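Local coordinates for protein Exo-alpha-sialidase (PDB 2VO8) that probably cleaves terminal sialic acids as a family 33 glycoside hydrolase and, through its cohesin module, probably joins other secreted toxins in high-affinity complexes, at residues A[109-114]-A[131-136]; A[46-51]-A[97-102]; A[39-44]-A[117-122]; A[30-35]-A[88-93]; A[66-71]-A[82-87]. All blocks are in the same frame, centred on the assembly; numbering follows the deposited sequence.

Interaction 1: A[109-114]-A[131-136]; sequences LEVLGL and LSSKEV
Glu110 with Val136, Leu112 with Lys134 and Leu114 with Ser132 form the hydrogen-bonded pairs of an antiparallel ladder. Five backbone bonds hold it: Glu110 N to Val136 O (2.8 Å), Val136 N back to Glu110 O, Leu112 N to Lys134 O, Lys134 N to Leu112 O, and Leu114 N to Ser132 O (2.8 Å). CA-H...O contacts fill in between them, Glu135 CA lying 3.3 Å from Glu110 O. The backbones come closest at a non-hydrogen-bonded pair, where the CA atoms of Gly113 and Ser133 are 4.0 Å apart and Ser133 CB rests on the bare glycine CA.

Side-chain packing differs on the two faces. On the face bearing Leu112, Leu114 and Val136, Leu112 CD1 meets Val136 CG1 at 3.9 Å, the side chains crossing nearly at right angles, and Phe55, Ile14 and Val16 continue this layer. Leu114 CD1 comes within 3.4 Å of Ser132 OG, a hydroxyl that is hydrogen-bonded to Ser12 OG. On the face bearing Val111 and Glu135, Val111 CG1 covers Ser133 CB (3.7 Å). The extended Glu135 chain, its CG anti to the carbonyl carbon, brings OE1 to 3.8 Å from Leu109 CD1.

The polar ends of the inward-facing row turn to partners beyond the ladder. Lys134 NZ forms a salt bridge with Asp18 and a hydrogen bond with Val16 O, while the Glu110 carboxylate takes Ser107 OG and Asn51 ND2. This is the beta hairpin of strands 107-121 and 126-139 in the beta-sandwich of a cohesin module.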
# COMPACT_ATOMS: atom_id res chain seq x y z
N LEU A 109 17.35 -9.55 0.28
CA LEU A 109 16.16 -9.26 1.07
C LEU A 109 15.98 -7.79 1.11
O LEU A 109 16.86 -7.04 1.58
CB LEU A 109 16.24 -9.88 2.49
CG LEU A 109 15.04 -9.76 3.46
CD1 LEU A 109 15.21 -10.76 4.62
CD2 LEU A 109 14.90 -8.34 4.00
N GLU A 110 14.81 -7.36 0.59
CA GLU A 110 14.33 -6.01 0.86
C GLU A 110 12.88 -6.03 1.39
O GLU A 110 12.12 -6.89 1.04
CB GLU A 110 14.33 -5.16 -0.41
CG GLU A 110 15.74 -5.07 -1.08
CD GLU A 110 16.71 -4.26 -0.23
OE1 GLU A 110 16.29 -3.33 0.50
OE2 GLU A 110 17.93 -4.54 -0.30
N VAL A 111 12.56 -5.05 2.21
CA VAL A 111 11.24 -4.98 2.85
C VAL A 111 10.43 -3.82 2.29
O VAL A 111 10.86 -2.67 2.34
CB VAL A 111 11.37 -4.88 4.37
CG1 VAL A 111 9.98 -4.76 5.04
CG2 VAL A 111 12.21 -6.09 4.91
N LEU A 112 9.23 -4.16 1.77
CA LEU A 112 8.20 -3.21 1.42
C LEU A 112 7.17 -3.19 2.58
O LEU A 112 6.58 -4.22 2.87
CB LEU A 112 7.56 -3.62 0.12
CG LEU A 112 8.58 -3.90 -1.01
CD1 LEU A 112 7.90 -4.45 -2.21
CD2 LEU A 112 9.42 -2.59 -1.26
N GLY A 113 7.10 -2.05 3.26
CA GLY A 113 6.36 -1.88 4.52
C GLY A 113 5.25 -0.84 4.50
O GLY A 113 5.29 0.13 3.77
N LEU A 114 4.27 -1.06 5.36
CA LEU A 114 3.26 -0.05 5.64
C LEU A 114 3.44 0.32 7.10
O LEU A 114 3.13 -0.50 8.00
CB LEU A 114 1.86 -0.61 5.31
CG LEU A 114 1.51 -1.03 3.87
CD1 LEU A 114 0.12 -1.77 3.68
CD2 LEU A 114 1.52 0.19 2.87
N LEU A 131 -0.57 -2.89 11.01
CA LEU A 131 0.47 -2.68 10.01
C LEU A 131 0.84 -3.97 9.28
O LEU A 131 0.45 -5.07 9.64
CB LEU A 131 1.68 -1.99 10.67
CG LEU A 131 1.37 -0.70 11.43
CD1 LEU A 131 2.63 -0.04 12.05
CD2 LEU A 131 0.61 0.28 10.51
N SER A 132 1.61 -3.84 8.20
CA SER A 132 2.00 -5.02 7.45
C SER A 132 3.30 -4.71 6.65
O SER A 132 3.61 -3.54 6.41
CB SER A 132 0.89 -5.53 6.53
OG SER A 132 0.47 -4.51 5.60
N SER A 133 4.01 -5.76 6.28
CA SER A 133 5.12 -5.65 5.32
C SER A 133 5.28 -6.93 4.57
O SER A 133 4.69 -7.94 4.92
CB SER A 133 6.44 -5.25 6.01
OG SER A 133 6.91 -6.31 6.82
N LYS A 134 6.11 -6.90 3.53
CA LYS A 134 6.38 -8.06 2.71
C LYS A 134 7.87 -7.98 2.30
O LYS A 134 8.37 -6.88 2.03
CB LYS A 134 5.45 -8.07 1.49
CG LYS A 134 5.83 -8.98 0.31
CD LYS A 134 5.65 -10.42 0.55
CE LYS A 134 6.19 -11.21 -0.67
NZ LYS A 134 5.28 -12.33 -0.96
N GLU A 135 8.54 -9.13 2.33
CA GLU A 135 9.94 -9.24 1.88
C GLU A 135 9.99 -9.71 0.45
O GLU A 135 9.24 -10.59 0.05
CB GLU A 135 10.76 -10.20 2.76
CG GLU A 135 10.65 -9.95 4.21
CD GLU A 135 11.33 -11.01 5.06
OE1 GLU A 135 11.62 -12.10 4.52
OE2 GLU A 135 11.57 -10.71 6.23
N VAL A 136 10.91 -9.14 -0.31
CA VAL A 136 11.20 -9.57 -1.66
C VAL A 136 12.71 -9.84 -1.81
O VAL A 136 13.54 -9.18 -1.17
CB VAL A 136 10.79 -8.54 -2.73
CG1 VAL A 136 9.29 -8.06 -2.56
CG2 VAL A 136 11.67 -7.36 -2.70

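Interaction 2: A[46-51]-A[97-102]; sequences YLFEYN and VKVNLT
Phe48 reaches from strand 41-49 to Val99 and Leu101 on strand 95-103. Its CB points at the opposing strand, and with CG anti to the backbone N (chi1 174°) the ring is carried outward across the gap before it meets anything of 97-102. Touching begins at the far end: CE2 lies 3.8 Å from Val99 CG1. CZ, the tip, is 4.0 Å from that same methyl and also 4.0 Å from Leu101 CD1. Val99 CG1 sits over one face of the ring, 4.3 Å from its centroid and 28° off the normal, a CH-pi contact.

Leu101 parts its two methyls between two aromatic side chains. CD1 takes the Phe48 tip, and CD2 lies over one face of the Tyr50 ring, offset toward the rim, 4.2 Å from Tyr50 CD1. At the other end Tyr46 and Val97 pass alongside each other, running opposite ways, Tyr46 CE2 touching Val97 CG2 at 4.2 Å. The two phenol hydroxyls have partners beyond these segments: Glu73 for Tyr50, and Gly31 O, weakly, for Tyr46.

No hydrogen bond joins the segments, whose strand axes stay 11.0 Å apart and run nearly parallel. The contact is face-to-face packing across the buried interior of the sandwich. Strand 41-49 pairs on its two edges with 78-85 and 107-121, strand 95-103 with 26-33 and 55-62.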
# COMPACT_ATOMS: atom_id res chain seq x y z
N TYR A 46 -2.03 5.15 3.84
CA TYR A 46 -0.80 4.43 4.16
C TYR A 46 0.38 5.39 4.26
O TYR A 46 0.35 6.49 3.71
CB TYR A 46 -0.52 3.36 3.11
CG TYR A 46 -1.68 2.43 2.85
CD1 TYR A 46 -1.97 1.38 3.73
CD2 TYR A 46 -2.50 2.59 1.74
CE1 TYR A 46 -3.04 0.53 3.50
CE2 TYR A 46 -3.57 1.75 1.50
CZ TYR A 46 -3.83 0.72 2.39
OH TYR A 46 -4.89 -0.13 2.16
N LEU A 47 1.43 4.96 4.96
CA LEU A 47 2.76 5.45 4.72
C LEU A 47 3.50 4.21 4.26
O LEU A 47 3.67 3.24 5.01
CB LEU A 47 3.40 6.21 5.88
CG LEU A 47 4.74 6.84 5.39
CD1 LEU A 47 4.58 8.12 4.58
CD2 LEU A 47 5.76 7.00 6.53
N PHE A 48 3.85 4.24 2.97
CA PHE A 48 4.46 3.12 2.26
C PHE A 48 5.97 3.32 2.28
O PHE A 48 6.44 4.37 1.91
CB PHE A 48 4.00 3.06 0.81
CG PHE A 48 4.70 1.99 -0.01
CD1 PHE A 48 4.31 0.66 0.05
CD2 PHE A 48 5.77 2.32 -0.83
CE1 PHE A 48 4.95 -0.31 -0.70
CE2 PHE A 48 6.38 1.38 -1.58
CZ PHE A 48 6.00 0.08 -1.54
N GLU A 49 6.71 2.31 2.73
CA GLU A 49 8.18 2.47 2.88
C GLU A 49 8.90 1.43 2.06
O GLU A 49 8.45 0.28 1.91
CB GLU A 49 8.57 2.44 4.36
CG GLU A 49 8.01 3.65 5.10
CD GLU A 49 8.79 3.99 6.34
OE1 GLU A 49 10.04 3.84 6.33
OE2 GLU A 49 8.16 4.44 7.32
N TYR A 50 10.01 1.87 1.48
CA TYR A 50 10.82 1.02 0.64
C TYR A 50 12.25 1.61 0.60
O TYR A 50 12.48 2.76 0.97
CB TYR A 50 10.24 0.97 -0.75
CG TYR A 50 10.49 2.20 -1.58
CD1 TYR A 50 11.54 2.26 -2.51
CD2 TYR A 50 9.64 3.32 -1.47
CE1 TYR A 50 11.72 3.40 -3.30
CE2 TYR A 50 9.84 4.46 -2.24
CZ TYR A 50 10.89 4.50 -3.16
OH TYR A 50 11.10 5.66 -3.89
N ASN A 51 13.17 0.78 0.15
CA ASN A 51 14.57 1.16 0.12
C ASN A 51 14.82 1.89 -1.19
O ASN A 51 14.87 1.26 -2.24
CB ASN A 51 15.46 -0.06 0.30
CG ASN A 51 16.94 0.23 0.11
OD1 ASN A 51 17.35 1.41 -0.09
ND2 ASN A 51 17.75 -0.82 0.22
N VAL A 97 -4.74 -0.02 -3.78
CA VAL A 97 -3.67 0.76 -4.42
C VAL A 97 -2.67 -0.19 -5.10
O VAL A 97 -2.38 -1.27 -4.57
CB VAL A 97 -2.90 1.60 -3.40
CG1 VAL A 97 -1.72 2.44 -4.15
CG2 VAL A 97 -3.82 2.48 -2.58
N LYS A 98 -2.19 0.22 -6.28
CA LYS A 98 -1.11 -0.48 -7.01
C LYS A 98 0.11 0.43 -6.92
O LYS A 98 0.06 1.57 -7.37
CB LYS A 98 -1.46 -0.61 -8.49
CG LYS A 98 -2.70 -1.42 -8.82
CD LYS A 98 -2.82 -1.65 -10.34
CE LYS A 98 -3.98 -0.93 -11.03
NZ LYS A 98 -4.36 -1.78 -12.23
N VAL A 99 1.21 -0.07 -6.35
CA VAL A 99 2.47 0.68 -6.32
C VAL A 99 3.45 0.00 -7.29
O VAL A 99 3.79 -1.16 -7.13
CB VAL A 99 3.10 0.76 -4.89
CG1 VAL A 99 4.41 1.60 -4.88
CG2 VAL A 99 2.15 1.30 -3.89
N ASN A 100 3.83 0.71 -8.36
CA ASN A 100 4.63 0.11 -9.42
C ASN A 100 6.09 0.57 -9.20
O ASN A 100 6.35 1.76 -9.04
CB ASN A 100 4.13 0.55 -10.80
CG ASN A 100 4.72 -0.26 -11.89
OD1 ASN A 100 5.93 -0.07 -12.24
ND2 ASN A 100 3.94 -1.20 -12.44
N LEU A 101 6.97 -0.41 -9.09
CA LEU A 101 8.40 -0.23 -8.75
C LEU A 101 9.27 -1.00 -9.71
O LEU A 101 8.87 -2.00 -10.21
CB LEU A 101 8.68 -0.75 -7.33
CG LEU A 101 7.94 0.04 -6.24
CD1 LEU A 101 7.20 -0.92 -5.27
CD2 LEU A 101 8.79 0.97 -5.48
N THR A 102 10.49 -0.52 -9.97
CA THR A 102 11.50 -1.28 -10.73
C THR A 102 12.77 -1.38 -9.88
O THR A 102 13.31 -0.34 -9.45
CB THR A 102 11.83 -0.62 -12.07
OG1 THR A 102 10.63 -0.46 -12.86
CG2 THR A 102 12.91 -1.44 -12.85

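Interaction 3: A[39-44]-A[117-122]; sequences TEVYSA and ALVGAG
Val41 and Val119 lie roughly perpendicular, Val41 CG1 meeting Val119 CG1 at 3.7 Å. Val119 CG1, anti to the carbonyl carbon (chi1 -68°), also comes within 4.1 Å of Ala44 CB, and this one methyl touches Val41 and Ala44 alike on the buried face. Ser43 points to the other face, its hydroxyl placed between its own backbone N and carbonyl carbon. There OG packs on the bare CA of Gly120, 3.3 Å away. The Tyr42 ring offers its edge to the end of the neighbouring strand, Tyr42 CD2 being 4.1 Å from Gly122 N.

The backbone explains this switching of sides. Gly120 O accepts a nearly straight bond from Tyr42 N (2.8 Å, 167° at the hydrogen) and a weak one from Ser43 N (3.3 Å). Gly120 N returns to Ser43 O at 2.9 Å, arriving from well above the carbonyl plane. Farther on, Gly122 N donates to Glu40 O. Two residues, Tyr42 and Ser43, thus stand opposite the single Gly120: a classic beta bulge between antiparallel strands 41-49 and 107-121 of the cohesin sandwich.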
# COMPACT_ATOMS: atom_id res chain seq x y z
N THR A 39 -17.73 -1.16 10.87
CA THR A 39 -16.88 -0.06 10.43
C THR A 39 -17.20 0.17 8.96
O THR A 39 -17.06 -0.74 8.15
CB THR A 39 -15.36 -0.32 10.71
OG1 THR A 39 -15.10 -0.12 12.11
CG2 THR A 39 -14.50 0.65 9.91
N GLU A 40 -17.71 1.36 8.64
CA GLU A 40 -18.05 1.75 7.28
C GLU A 40 -16.93 2.59 6.70
O GLU A 40 -16.79 3.72 7.08
CB GLU A 40 -19.34 2.59 7.29
CG GLU A 40 -20.61 1.79 7.34
CD GLU A 40 -21.83 2.61 6.90
OE1 GLU A 40 -21.77 3.31 5.85
OE2 GLU A 40 -22.86 2.54 7.59
N VAL A 41 -16.14 2.05 5.77
CA VAL A 41 -14.89 2.72 5.38
C VAL A 41 -15.13 3.59 4.14
O VAL A 41 -15.68 3.12 3.18
CB VAL A 41 -13.75 1.68 5.08
CG1 VAL A 41 -12.50 2.36 4.64
CG2 VAL A 41 -13.44 0.86 6.33
N TYR A 42 -14.69 4.84 4.19
CA TYR A 42 -14.76 5.74 3.03
C TYR A 42 -13.38 6.22 2.53
O TYR A 42 -13.25 6.82 1.45
CB TYR A 42 -15.76 6.88 3.27
CG TYR A 42 -17.20 6.36 3.23
CD1 TYR A 42 -17.85 6.19 2.02
CD2 TYR A 42 -17.88 5.97 4.41
CE1 TYR A 42 -19.16 5.72 1.95
CE2 TYR A 42 -19.17 5.49 4.36
CZ TYR A 42 -19.81 5.36 3.11
OH TYR A 42 -21.10 4.88 2.95
N SER A 43 -12.34 5.96 3.30
CA SER A 43 -11.01 6.44 2.87
C SER A 43 -9.99 5.59 3.56
O SER A 43 -10.30 5.02 4.62
CB SER A 43 -10.81 7.91 3.24
OG SER A 43 -10.96 8.16 4.62
N ALA A 44 -8.79 5.49 2.99
CA ALA A 44 -7.67 4.88 3.74
C ALA A 44 -6.43 5.75 3.57
O ALA A 44 -6.36 6.63 2.68
CB ALA A 44 -7.46 3.46 3.32
N ALA A 117 -1.23 2.93 8.65
CA ALA A 117 -2.36 2.33 7.93
C ALA A 117 -3.62 2.66 8.73
O ALA A 117 -3.74 2.27 9.88
CB ALA A 117 -2.20 0.86 7.77
N LEU A 118 -4.48 3.48 8.14
CA LEU A 118 -5.63 4.09 8.85
C LEU A 118 -6.80 4.04 7.90
O LEU A 118 -6.58 4.05 6.66
CB LEU A 118 -5.37 5.55 9.16
CG LEU A 118 -4.12 6.14 9.81
CD1 LEU A 118 -4.11 7.61 9.54
CD2 LEU A 118 -4.10 5.87 11.32
N VAL A 119 -8.02 4.04 8.44
CA VAL A 119 -9.24 4.22 7.64
C VAL A 119 -10.09 5.35 8.22
O VAL A 119 -10.12 5.56 9.43
CB VAL A 119 -10.10 2.91 7.44
CG1 VAL A 119 -9.39 1.84 6.57
CG2 VAL A 119 -10.52 2.32 8.79
N GLY A 120 -10.73 6.12 7.32
CA GLY A 120 -11.75 7.09 7.68
C GLY A 120 -13.05 6.38 7.47
O GLY A 120 -13.24 5.68 6.46
N ALA A 121 -13.96 6.57 8.42
CA ALA A 121 -15.16 5.77 8.50
C ALA A 121 -16.38 6.68 8.54
O ALA A 121 -16.27 7.90 8.61
CB ALA A 121 -15.13 4.86 9.72
N GLY A 122 -17.55 6.05 8.51
CA GLY A 122 -18.85 6.77 8.50
C GLY A 122 -19.29 7.39 9.82
O GLY A 122 -20.35 8.03 9.90

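Interaction 4: A[30-35]-A[88-93]; sequences LGIEGL and NEIEKD
Ile32 holds CG1 between its backbone N and carbonyl carbon (chi1 58°) and is extended beyond, which lays CD1 against Ile90 and Glu91 on the facing loop. CD1 is 3.9 Å from Ile90 CG2, the two chains set roughly square to one another, and 3.4 Å from Glu91 O. Asp93 swings its CG to the side away from its carbonyl carbon (chi1 -80°), bringing the carboxylate to the bend at Gly34. Asp93 OD1 accepts from Gly34 N at 2.8 Å, met on the syn side but 33° out of the carboxylate plane.

Strand 26-33 of the cohesin sandwich ends here, and Gly34, at positive phi, starts the turn that leaves it; the irregular loop between strands 78-85 and 95-103 runs alongside. Asp93 CA also approaches Ile32 O (3.3 Å) in a CA-H...O contact.

Glu33 and Asp93 point the same way, side by side, with their carboxylate planes well turned from each other. Their like charges stand close, Glu33 OE2 being 4.5 Å from Asp93 OD2. Water 1 donates to both of these oxygens, at 2.6 Å from Glu33 OE2 and equally from Asp93 OD2, a bridge that probably eases the repulsion. Beyond the turn the aliphatic part of Lys92 lies on Leu35, Lys92 CD touching Leu35 CB at 3.6 Å, while Leu35 CD2 approaches Lys92 O.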
# COMPACT_ATOMS: atom_id res chain seq x y z
N LEU A 30 -1.69 -2.79 -2.31
CA LEU A 30 -2.04 -2.39 -0.97
C LEU A 30 -3.56 -2.50 -0.74
O LEU A 30 -4.35 -2.09 -1.59
CB LEU A 30 -1.58 -1.01 -0.65
CG LEU A 30 -0.21 -0.54 -1.13
CD1 LEU A 30 0.05 0.83 -0.54
CD2 LEU A 30 0.82 -1.60 -0.65
N GLY A 31 -3.96 -3.08 0.38
CA GLY A 31 -5.41 -3.21 0.63
C GLY A 31 -5.76 -3.27 2.10
O GLY A 31 -4.99 -2.84 2.96
N ILE A 32 -6.98 -3.75 2.34
CA ILE A 32 -7.49 -3.96 3.71
C ILE A 32 -8.08 -5.36 3.79
O ILE A 32 -8.38 -5.99 2.74
CB ILE A 32 -8.51 -2.85 4.09
CG1 ILE A 32 -9.71 -2.80 3.12
CG2 ILE A 32 -7.85 -1.45 4.20
CD1 ILE A 32 -10.83 -1.86 3.63
N GLU A 33 -8.24 -5.89 5.01
CA GLU A 33 -8.79 -7.24 5.20
C GLU A 33 -9.34 -7.34 6.62
O GLU A 33 -8.89 -6.66 7.52
CB GLU A 33 -7.73 -8.32 4.93
CG GLU A 33 -8.17 -9.79 5.11
CD GLU A 33 -8.13 -10.24 6.57
OE1 GLU A 33 -7.33 -9.71 7.35
OE2 GLU A 33 -8.93 -11.13 6.94
N GLY A 34 -10.40 -8.13 6.78
CA GLY A 34 -10.97 -8.39 8.10
C GLY A 34 -11.48 -7.19 8.86
O GLY A 34 -11.38 -7.13 10.08
N LEU A 35 -12.02 -6.19 8.15
CA LEU A 35 -12.56 -5.02 8.83
C LEU A 35 -13.75 -5.42 9.72
O LEU A 35 -14.49 -6.35 9.37
CB LEU A 35 -13.02 -3.95 7.82
CG LEU A 35 -11.97 -2.89 7.50
CD1 LEU A 35 -11.91 -1.78 8.59
CD2 LEU A 35 -10.58 -3.58 7.31
N ASN A 88 -19.34 5.10 -2.97
CA ASN A 88 -19.74 3.91 -2.17
C ASN A 88 -18.79 3.61 -1.01
O ASN A 88 -17.56 3.89 -1.06
CB ASN A 88 -19.73 2.65 -3.04
CG ASN A 88 -20.58 2.77 -4.30
OD1 ASN A 88 -21.79 2.92 -4.21
ND2 ASN A 88 -19.94 2.70 -5.47
N GLU A 89 -19.34 2.93 -0.02
CA GLU A 89 -18.53 2.28 1.00
C GLU A 89 -17.51 1.31 0.37
O GLU A 89 -17.82 0.58 -0.57
CB GLU A 89 -19.48 1.50 1.93
CG GLU A 89 -18.91 1.25 3.25
CD GLU A 89 -19.82 0.37 4.11
OE1 GLU A 89 -21.09 0.45 3.97
OE2 GLU A 89 -19.26 -0.40 4.88
N ILE A 90 -16.30 1.32 0.92
CA ILE A 90 -15.17 0.51 0.50
C ILE A 90 -15.40 -0.88 1.09
O ILE A 90 -15.65 -1.00 2.24
CB ILE A 90 -13.83 1.19 0.99
CG1 ILE A 90 -13.56 2.44 0.13
CG2 ILE A 90 -12.63 0.24 0.92
CD1 ILE A 90 -12.33 3.21 0.47
N GLU A 91 -15.33 -1.92 0.29
CA GLU A 91 -15.56 -3.27 0.82
C GLU A 91 -14.47 -3.75 1.81
O GLU A 91 -13.32 -3.27 1.77
CB GLU A 91 -15.74 -4.24 -0.33
CG GLU A 91 -16.82 -3.82 -1.32
CD GLU A 91 -17.09 -4.90 -2.33
OE1 GLU A 91 -16.92 -4.65 -3.54
OE2 GLU A 91 -17.46 -6.01 -1.90
N LYS A 92 -14.83 -4.71 2.66
CA LYS A 92 -14.06 -5.04 3.87
C LYS A 92 -12.68 -5.69 3.54
O LYS A 92 -11.74 -5.59 4.32
CB LYS A 92 -14.87 -5.98 4.76
CG LYS A 92 -16.29 -5.48 5.15
CD LYS A 92 -16.30 -4.43 6.30
CE LYS A 92 -17.74 -3.93 6.60
NZ LYS A 92 -17.72 -2.46 6.91
N ASP A 93 -12.61 -6.36 2.40
CA ASP A 93 -11.38 -7.12 2.01
C ASP A 93 -10.81 -6.65 0.67
O ASP A 93 -10.11 -7.41 -0.03
CB ASP A 93 -11.72 -8.62 1.96
CG ASP A 93 -11.74 -9.28 3.37
OD1 ASP A 93 -11.81 -8.62 4.41
OD2 ASP A 93 -11.68 -10.50 3.41
O HOH W 1 -11.19 -11.53 5.70

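Interaction 5: A[66-71]-A[82-87]; sequences SLFVKS and LVASLG
Lys70 and Leu82 exchange two backbone hydrogen bonds, Leu82 N to Lys70 O (2.8 Å) and Lys70 N to Leu82 O. Phe68 and Ala84 form the next such pair of this beta hairpin, strands 67-75 and 78-85, with both bonds at 2.9 Å between N and O of the two residues. Past the last pair, Leu86 N still reaches Ser66 O at 3.1 Å, tilted from the carbonyl plane. Ser85 OG is anti to its own backbone N (chi1 -174°) and accepts from Gly87 N, an ST turn that bends the chain as it leaves the strand; Asn88 O is a further partner of this hydroxyl. Water 2 donates to both Ser66 O and Ser85 OG.

Packing follows the two faces. On the inner one, Val83 CG1 touches both Leu67 CB (4.1 Å) and Val69 CG2, and Val97 of strand 95-103 covers Val83 and Val69. On the outer one, the Phe68 ring touches Ala84 and Leu86, CE2 to Ala84 CB at 3.4 Å and CD2 to Leu86 CD2 at 3.7 Å, crossing Leu86 nearly at right angles. Water 3, donating to Phe68 O and Leu82 O, sits 3.3 Å above the plane of the Phe68 ring, over its centre.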
# COMPACT_ATOMS: atom_id res chain seq x y z
N SER A 66 -13.40 3.10 -8.81
CA SER A 66 -14.32 3.58 -7.77
C SER A 66 -13.64 4.30 -6.60
O SER A 66 -14.30 4.72 -5.64
CB SER A 66 -15.18 2.44 -7.22
OG SER A 66 -14.42 1.56 -6.42
N LEU A 67 -12.32 4.45 -6.71
CA LEU A 67 -11.48 5.11 -5.72
C LEU A 67 -10.61 6.11 -6.45
O LEU A 67 -10.44 6.00 -7.65
CB LEU A 67 -10.55 4.09 -5.04
CG LEU A 67 -11.16 2.78 -4.51
CD1 LEU A 67 -10.09 1.65 -4.51
CD2 LEU A 67 -11.74 2.98 -3.15
N PHE A 68 -10.10 7.09 -5.73
CA PHE A 68 -8.95 7.88 -6.22
C PHE A 68 -7.81 7.92 -5.18
O PHE A 68 -8.03 7.96 -3.95
CB PHE A 68 -9.36 9.28 -6.74
CG PHE A 68 -9.41 10.36 -5.69
CD1 PHE A 68 -8.44 11.38 -5.69
CD2 PHE A 68 -10.45 10.42 -4.74
CE1 PHE A 68 -8.48 12.43 -4.77
CE2 PHE A 68 -10.49 11.46 -3.80
CZ PHE A 68 -9.52 12.47 -3.81
N VAL A 69 -6.60 7.91 -5.72
CA VAL A 69 -5.36 7.91 -4.96
C VAL A 69 -4.58 9.21 -5.21
O VAL A 69 -4.52 9.73 -6.36
CB VAL A 69 -4.51 6.64 -5.30
CG1 VAL A 69 -3.28 6.56 -4.45
CG2 VAL A 69 -5.36 5.34 -5.11
N LYS A 70 -4.07 9.77 -4.13
CA LYS A 70 -3.09 10.83 -4.15
C LYS A 70 -1.90 10.36 -3.32
O LYS A 70 -2.09 9.70 -2.29
CB LYS A 70 -3.66 12.12 -3.52
CG LYS A 70 -4.80 12.81 -4.33
CD LYS A 70 -4.32 13.30 -5.72
CE LYS A 70 -5.47 13.90 -6.56
NZ LYS A 70 -4.99 14.51 -7.85
N SER A 71 -0.70 10.75 -3.74
CA SER A 71 0.51 10.28 -3.09
C SER A 71 1.63 11.31 -3.18
O SER A 71 1.70 12.06 -4.16
CB SER A 71 0.96 8.96 -3.68
OG SER A 71 1.49 9.11 -4.98
N LEU A 82 -2.96 8.56 0.07
CA LEU A 82 -4.36 8.80 0.50
C LEU A 82 -5.25 8.16 -0.55
O LEU A 82 -5.14 8.53 -1.75
CB LEU A 82 -4.65 10.30 0.58
CG LEU A 82 -3.79 11.14 1.53
CD1 LEU A 82 -4.16 12.66 1.54
CD2 LEU A 82 -3.87 10.59 2.93
N VAL A 83 -6.10 7.23 -0.11
CA VAL A 83 -7.09 6.53 -0.94
C VAL A 83 -8.46 7.05 -0.48
O VAL A 83 -8.75 7.05 0.70
CB VAL A 83 -7.22 4.98 -0.71
CG1 VAL A 83 -7.92 4.35 -1.89
CG2 VAL A 83 -5.90 4.25 -0.40
N ALA A 84 -9.31 7.46 -1.41
CA ALA A 84 -10.67 7.94 -1.04
C ALA A 84 -11.72 7.36 -1.98
O ALA A 84 -11.52 7.23 -3.20
CB ALA A 84 -10.73 9.47 -1.00
N SER A 85 -12.86 7.00 -1.39
CA SER A 85 -13.99 6.54 -2.15
C SER A 85 -14.52 7.70 -3.00
O SER A 85 -14.52 8.85 -2.55
CB SER A 85 -15.12 6.11 -1.21
OG SER A 85 -16.16 5.54 -1.97
N LEU A 86 -15.04 7.37 -4.16
CA LEU A 86 -15.72 8.32 -5.00
C LEU A 86 -17.23 8.36 -4.71
O LEU A 86 -17.99 9.14 -5.31
CB LEU A 86 -15.46 7.96 -6.47
CG LEU A 86 -14.01 8.18 -6.89
CD1 LEU A 86 -13.84 7.82 -8.37
CD2 LEU A 86 -13.48 9.57 -6.63
N GLY A 87 -17.69 7.49 -3.80
CA GLY A 87 -19.11 7.45 -3.47
C GLY A 87 -19.47 6.35 -2.51
O GLY A 87 -19.82 6.65 -1.37
O HOH W 2 -17.00 4.52 -4.95
O HOH W 3 -7.31 10.25 -2.43

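Overall arrangement
From the N terminus, 30-35 opens interaction 4, then 39-44 opens interaction 3 and 46-51 interaction 2. Segments 66-71 and 82-87 then close the short hairpin of interaction 5, which is enclosed by all three. Interaction 4 closes at 88-93 and interaction 2 at 97-102, so these two cross; interaction 4 also crosses interaction 3, which encloses interaction 2. Interaction 1 opens at 109-114, interaction 3 closes at 117-122, and 131-136 closes interaction 1, crossing interaction 3 on their shared strand 107-121. Interactions 1, 3 and 5 join neighbouring strands edge to edge, interaction 2 packs the sandwich layers together, and interaction 4 ties a loop to a strand end.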